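Local coordinates for Non-structural protein 2 (Bluetongue virus, PDB 1UTY) that binds single-stranded RNA as a non-structural protein of the virus, this chain being its N-terminal RNA-binding domain, at residues K10-L15 and I75-T80; G64-Q69 and E97-T102. One frame throughout, in Å; residues are numbered along the deposited sequence. Where two conformers were deposited one is given.

Overall arrangement
Both contacts belong to one mixed beta sheet and are joined by neighbouring strands: strand 73-79 of contact 1 lies antiparallel beside strand 64-70 of contact 2, and the centres of the two contacts lie about 9 Å apart. Contact 1 is buried, near the centre of the chain, and purely apolar; its strands are not neighbours in the sheet, and only side chains bridge them. Contact 2 is partly buried and joins adjacent parallel strands through backbone hydrogen bonds, with waters and a carboxylate at its margins. The second subunit comes near several of its residues but only one of contact 1. Leu79 of contact 1 packs on Tyr66 of contact 2, so the apolar face continues between them.

Contact 1. Residues K10-L15 and I75-T80; sequences KNIFVL and ISLMLT
Ile12 makes the closest approach between residues 10-15 and 75-80, its CD1 lying 3.6 Å from CG2 of Ile75. The two isoleucines pass flank against flank, head to tail. The other branch of Ile12 serves a second partner: CG2 is 4.0 Å from CD2 of Leu77. With CG2 anti to the backbone N and CG1 anti to the carbonyl carbon (chi1 -61°), Ile12 splays so that its two arms reach Ile75 and Leu77. Val14 and Leu79 instead meet end on, Val14 CG1 being 4.0 Å from Leu79 CD1. At the other end the aliphatic part of Lys10 lies nearly perpendicular across Ile75, CG 4.2 Å from CG1, before the chain bends and carries its amino group away toward a weak, long ion pair with Asp73.

No hydrogen bond links the segments. Their axes stay 10.0 Å apart at closest and run in broadly the same direction at 41°, a separation filled by side chains from both strands. Each strand is held by its own partners: Lys10 and Ile12 bond through the backbone to Ile39 and Ile37, Asn11 and Phe13 to Tyr56, and Ile75 and Leu77 to Ile68 and Tyr66.

This is hydrophobic packing within one sheet: four strands separate 10-15 from 73-79, yet their axes come this near, so the sheet must curl. Strand 10-15 lies between strands 34-39 and 56-59, and Leu58 of strand 56-59 touches Ile12; strand 73-79 lies between 64-70 and 84-87 and sends Ile75 and Leu77 onto Ile68.

Contact 2. Residues G64-Q69 and E97-T102; sequences GAYRIQ and EGVSVT
Tyr66 and Glu97 run alongside each other in the same direction, the ring and carboxylate planes turned 48° apart, with Glu97 OE1 obliquely placed 3.7 Å from Tyr66 CE1. Glu97 is extended, with CG anti to the backbone N (chi1 180°), which carries its carboxylate alongside the ring. A water lies 2.7 Å from Glu97 OE1 and 3.0 Å from Ala65 O, bridging them, while Met125 N bonds OE2 and Gly126 N bonds OE1. The Tyr66 hydroxyl turns to Gly62 O. Val99 comes to the ring edge, near its plane, with CG2 4.1 Å from CD1. Farther along, Ile68 and Val101 lie nearly perpendicular and touch through their CG2 methyls at 3.6 Å.

Beneath these side chains the backbones form a parallel ladder. Arg67 uses both its backbone groups: N gives a nearly straight bond to Glu97 O (2.9 Å), and Arg67 O receives Val99 N at 2.7 Å. Glu97 N to Ala65 O and Gln69 N to Val99 O extend the ladder at its two ends. Beyond it, a second water joins Gln69 O, at 2.6 Å, to Val101 N, linking the two segments where the direct bonds stop. Arg67, on the reverse face from Tyr66, leads its guanidinium away to Ser76 and a salt bridge with Glu92.

Strand 64-70 sits between strand 97-110 and antiparallel strand 73-79, and strand 97-110 between 64-70 and antiparallel 113-123. Ile68, Val99 and Val101 all pack on Cys122 of strand 113-123; Thr102 packs on Phe136 of the second subunit.

Contact 1. Residues K10-L15 and I75-T80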
loop_
_atom_site.group_PDB
_atom_site.type_symbol
_atom_site.label_atom_id
_atom_site.label_comp_id
_atom_site.label_asym_id
_atom_site.label_seq_id
_atom_site.Cartn_x
_atom_site.Cartn_y
_atom_site.Cartn_z
ATOM N N LYS A 10 4.667 -0.856 18.046
ATOM C CA LYS A 10 3.847 0.059 17.250
ATOM C C LYS A 10 2.525 0.399 17.944
ATOM O O LYS A 10 1.864 -0.480 18.520
ATOM C CB LYS A 10 3.574 -0.501 15.847
ATOM C CG LYS A 10 4.827 -0.802 14.985
ATOM C CD LYS A 10 5.611 0.460 14.586
ATOM C CE LYS A 10 7.108 0.153 14.394
ATOM N NZ LYS A 10 8.036 1.163 15.019
ATOM N N ASN A 11 2.145 1.677 17.861
ATOM C CA ASN A 11 0.899 2.179 18.430
ATOM C C ASN A 11 -0.058 2.703 17.385
ATOM O O ASN A 11 0.203 3.713 16.741
ATOM C CB ASN A 11 1.192 3.286 19.438
ATOM C CG ASN A 11 1.700 2.749 20.729
ATOM O OD1 ASN A 11 0.917 2.286 21.557
ATOM N ND2 ASN A 11 3.018 2.748 20.900
ATOM N N ILE A 12 -1.173 2.007 17.234
ATOM C CA ILE A 12 -2.170 2.346 16.248
ATOM C C ILE A 12 -3.389 2.863 17.001
ATOM O O ILE A 12 -3.878 2.223 17.930
ATOM C CB ILE A 12 -2.488 1.102 15.344
ATOM C CG1 ILE A 12 -1.227 0.657 14.598
ATOM C CG2 ILE A 12 -3.554 1.407 14.287
ATOM C CD1 ILE A 12 -0.524 -0.504 15.249
ATOM N N PHE A 13 -3.828 4.050 16.611
ATOM C CA PHE A 13 -4.967 4.708 17.200
ATOM C C PHE A 13 -6.041 4.740 16.137
ATOM O O PHE A 13 -5.970 5.523 15.194
ATOM C CB PHE A 13 -4.570 6.114 17.665
ATOM C CG PHE A 13 -3.462 6.110 18.703
ATOM C CD1 PHE A 13 -3.768 6.020 20.059
ATOM C CD2 PHE A 13 -2.120 6.147 18.310
ATOM C CE1 PHE A 13 -2.749 5.986 21.030
ATOM C CE2 PHE A 13 -1.089 6.120 19.252
ATOM C CZ PHE A 13 -1.401 6.031 20.632
ATOM N N VAL A 14 -7.006 3.837 16.260
ATOM C CA VAL A 14 -8.075 3.743 15.279
ATOM C C VAL A 14 -9.085 4.827 15.572
ATOM O O VAL A 14 -9.562 4.952 16.705
ATOM C CB VAL A 14 -8.740 2.347 15.249
ATOM C CG1 VAL A 14 -9.761 2.267 14.134
ATOM C CG2 VAL A 14 -7.672 1.247 15.052
ATOM N N LEU A 15 -9.354 5.640 14.553
ATOM C CA LEU A 15 -10.426 6.610 14.572
ATOM C C LEU A 15 -11.509 6.028 13.675
ATOM O O LEU A 15 -11.339 5.942 12.446
ATOM C CB LEU A 15 -9.937 7.963 14.049
ATOM C CG LEU A 15 -11.004 9.056 13.839
ATOM C CD1 LEU A 15 -11.712 9.427 15.152
ATOM C CD2 LEU A 15 -10.410 10.316 13.165
ATOM N N ILE A 75 2.302 -2.576 9.125
ATOM C CA ILE A 75 1.336 -3.036 10.127
ATOM C C ILE A 75 0.042 -3.513 9.460
ATOM O O ILE A 75 -0.636 -2.730 8.803
ATOM C CB ILE A 75 1.040 -1.919 11.159
ATOM C CG1 ILE A 75 2.342 -1.289 11.664
ATOM C CG2 ILE A 75 0.261 -2.481 12.343
ATOM C CD1 ILE A 75 2.451 0.196 11.423
ATOM N N SER A 76 -0.289 -4.790 9.627
ATOM C CA SER A 76 -1.473 -5.363 8.983
ATOM C C SER A 76 -2.579 -5.562 10.000
ATOM O O SER A 76 -2.368 -6.205 11.027
ATOM C CB SER A 76 -1.164 -6.711 8.324
ATOM O OG SER A 76 -0.096 -6.599 7.411
ATOM N N LEU A 77 -3.761 -5.036 9.703
ATOM C CA LEU A 77 -4.852 -5.068 10.665
ATOM C C LEU A 77 -6.152 -5.557 10.041
ATOM O O LEU A 77 -6.560 -5.101 8.957
ATOM C CB LEU A 77 -5.073 -3.692 11.282
ATOM C CG LEU A 77 -3.897 -2.989 11.945
ATOM C CD1 LEU A 77 -3.310 -1.929 10.977
ATOM C CD2 LEU A 77 -4.351 -2.361 13.254
ATOM N N MET A 78 -6.784 -6.497 10.732
ATOM C CA MET A 78 -8.154 -6.878 10.431
ATOM C C MET A 78 -9.084 -6.218 11.436
ATOM O O MET A 78 -9.066 -6.549 12.625
ATOM C CB MET A 78 -8.313 -8.392 10.490
ATOM C CG MET A 78 -7.538 -9.150 9.439
ATOM S SD MET A 78 -7.961 -8.644 7.756
ATOM C CE MET A 78 -7.043 -9.845 6.885
ATOM N N LEU A 79 -9.882 -5.265 10.969
ATOM C CA LEU A 79 -10.862 -4.618 11.847
ATOM C C LEU A 79 -12.240 -5.074 11.459
ATOM O O LEU A 79 -12.722 -4.731 10.368
ATOM C CB LEU A 79 -10.759 -3.086 11.775
ATOM C CG LEU A 79 -9.352 -2.496 11.932
ATOM C CD1 LEU A 79 -9.396 -0.978 11.797
ATOM C CD2 LEU A 79 -8.673 -2.939 13.280
ATOM N N THR A 80 -12.872 -5.867 12.318
ATOM C CA THR A 80 -14.220 -6.319 12.030
ATOM C C THR A 80 -15.188 -5.675 12.997
ATOM O O THR A 80 -14.749 -4.965 13.908
ATOM C CB THR A 80 -14.343 -7.877 12.057
ATOM O OG1 THR A 80 -14.268 -8.342 13.404
ATOM C CG2 THR A 80 -13.159 -8.537 11.341
#

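Contact 2. Residues G64-Q69 and E97-T102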
loop_
_atom_site.group_PDB
_atom_site.type_symbol
_atom_site.label_atom_id
_atom_site.label_comp_id
_atom_site.label_asym_id
_atom_site.label_seq_id
_atom_site.Cartn_x
_atom_site.Cartn_y
_atom_site.Cartn_z
ATOM N N GLY A 64 -12.765 -3.802 7.607
ATOM C CA GLY A 64 -11.859 -3.949 6.490
ATOM C C GLY A 64 -10.486 -4.462 6.873
ATOM O O GLY A 64 -10.112 -4.495 8.056
ATOM N N ALA A 65 -9.755 -4.898 5.855
ATOM C CA ALA A 65 -8.352 -5.232 5.970
ATOM C C ALA A 65 -7.535 -3.986 5.641
ATOM O O ALA A 65 -7.667 -3.429 4.559
ATOM C CB ALA A 65 -8.013 -6.339 5.006
ATOM N N TYR A 66 -6.703 -3.547 6.586
ATOM C CA TYR A 66 -5.899 -2.339 6.422
ATOM C C TYR A 66 -4.415 -2.626 6.673
ATOM O O TYR A 66 -4.040 -3.181 7.701
ATOM C CB TYR A 66 -6.378 -1.244 7.371
ATOM C CG TYR A 66 -7.843 -0.895 7.241
ATOM C CD1 TYR A 66 -8.268 0.006 6.281
ATOM C CD2 TYR A 66 -8.804 -1.456 8.091
ATOM C CE1 TYR A 66 -9.595 0.340 6.154
ATOM C CE2 TYR A 66 -10.140 -1.117 7.983
ATOM C CZ TYR A 66 -10.522 -0.216 7.003
ATOM O OH TYR A 66 -11.827 0.151 6.840
ATOM N N ARG A 67 -3.583 -2.246 5.713
ATOM C CA ARG A 67 -2.142 -2.419 5.833
ATOM C C ARG A 67 -1.470 -1.060 5.826
ATOM O O ARG A 67 -1.448 -0.383 4.802
ATOM C CB ARG A 67 -1.616 -3.279 4.686
ATOM C CG ARG A 67 -0.111 -3.512 4.686
ATOM C CD ARG A 67 0.306 -4.700 3.821
ATOM N NE ARG A 67 0.391 -5.939 4.608
ATOM C CZ ARG A 67 0.412 -7.179 4.096
ATOM N NH1 ARG A 67 0.325 -7.381 2.770
ATOM N NH2 ARG A 67 0.524 -8.223 4.914
ATOM N N ILE A 68 -0.930 -0.652 6.968
ATOM C CA ILE A 68 -0.209 0.609 7.014
ATOM C C ILE A 68 1.190 0.417 6.457
ATOM O O ILE A 68 1.921 -0.438 6.927
ATOM C CB ILE A 68 -0.156 1.176 8.439
ATOM C CG1 ILE A 68 -1.562 1.549 8.915
ATOM C CG2 ILE A 68 0.781 2.387 8.489
ATOM C CD1 ILE A 68 -1.719 1.587 10.438
ATOM N N GLN A 69 1.556 1.217 5.453
ATOM C CA GLN A 69 2.877 1.079 4.840
ATOM C C GLN A 69 3.815 2.259 5.051
ATOM O O GLN A 69 3.718 3.321 4.413
ATOM C CB GLN A 69 2.780 0.678 3.375
ATOM C CG GLN A 69 3.222 -0.749 3.171
ATOM C CD GLN A 69 2.169 -1.586 2.505
ATOM O OE1 GLN A 69 1.012 -1.180 2.431
ATOM N NE2 GLN A 69 2.563 -2.756 2.001
ATOM N N GLU A 97 -6.115 -3.416 2.117
ATOM C CA GLU A 97 -5.998 -2.082 1.564
ATOM C C GLU A 97 -4.671 -1.466 2.021
ATOM O O GLU A 97 -4.478 -1.205 3.209
ATOM C CB GLU A 97 -7.164 -1.218 2.018
ATOM C CG GLU A 97 -7.092 0.198 1.477
ATOM C CD GLU A 97 -8.210 1.081 1.972
ATOM O OE1 GLU A 97 -9.232 0.558 2.477
ATOM O OE2 GLU A 97 -8.067 2.314 1.850
ATOM N N GLY A 98 -3.760 -1.250 1.072
ATOM C CA GLY A 98 -2.534 -0.508 1.312
ATOM C C GLY A 98 -2.823 0.936 1.694
ATOM O O GLY A 98 -3.262 1.737 0.895
ATOM N N VAL A 99 -2.595 1.256 2.954
ATOM C CA VAL A 99 -2.864 2.584 3.461
ATOM C C VAL A 99 -1.521 3.292 3.538
ATOM O O VAL A 99 -0.532 2.721 4.036
ATOM C CB VAL A 99 -3.523 2.513 4.864
ATOM C CG1 VAL A 99 -3.751 3.900 5.437
ATOM C CG2 VAL A 99 -4.837 1.725 4.805
ATOM N N SER A 100 -1.488 4.516 3.025
ATOM C CA SER A 100 -0.307 5.366 3.099
ATOM C C SER A 100 -0.197 6.173 4.410
ATOM O O SER A 100 -1.200 6.490 5.074
ATOM C CB SER A 100 -0.291 6.340 1.914
ATOM O OG SER A 100 0.097 5.686 0.717
ATOM N N VAL A 101 1.036 6.530 4.740
ATOM C CA VAL A 101 1.328 7.337 5.899
ATOM C C VAL A 101 1.663 8.740 5.427
ATOM O O VAL A 101 2.459 8.917 4.515
ATOM C CB VAL A 101 2.551 6.761 6.657
ATOM C CG1 VAL A 101 3.121 7.774 7.625
ATOM C CG2 VAL A 101 2.170 5.506 7.374
ATOM N N THR A 102 1.048 9.735 6.056
ATOM C CA THR A 102 1.462 11.119 5.872
ATOM C C THR A 102 1.815 11.648 7.251
ATOM O O THR A 102 0.946 11.771 8.091
ATOM C CB THR A 102 0.336 11.969 5.236
ATOM O OG1 THR A 102 -0.153 11.329 4.049
ATOM C CG2 THR A 102 0.896 13.291 4.731
HETATM O O HOH W 1 -9.967 -1.923 3.364
HETATM O O HOH W 2 3.371 5.485 2.968
#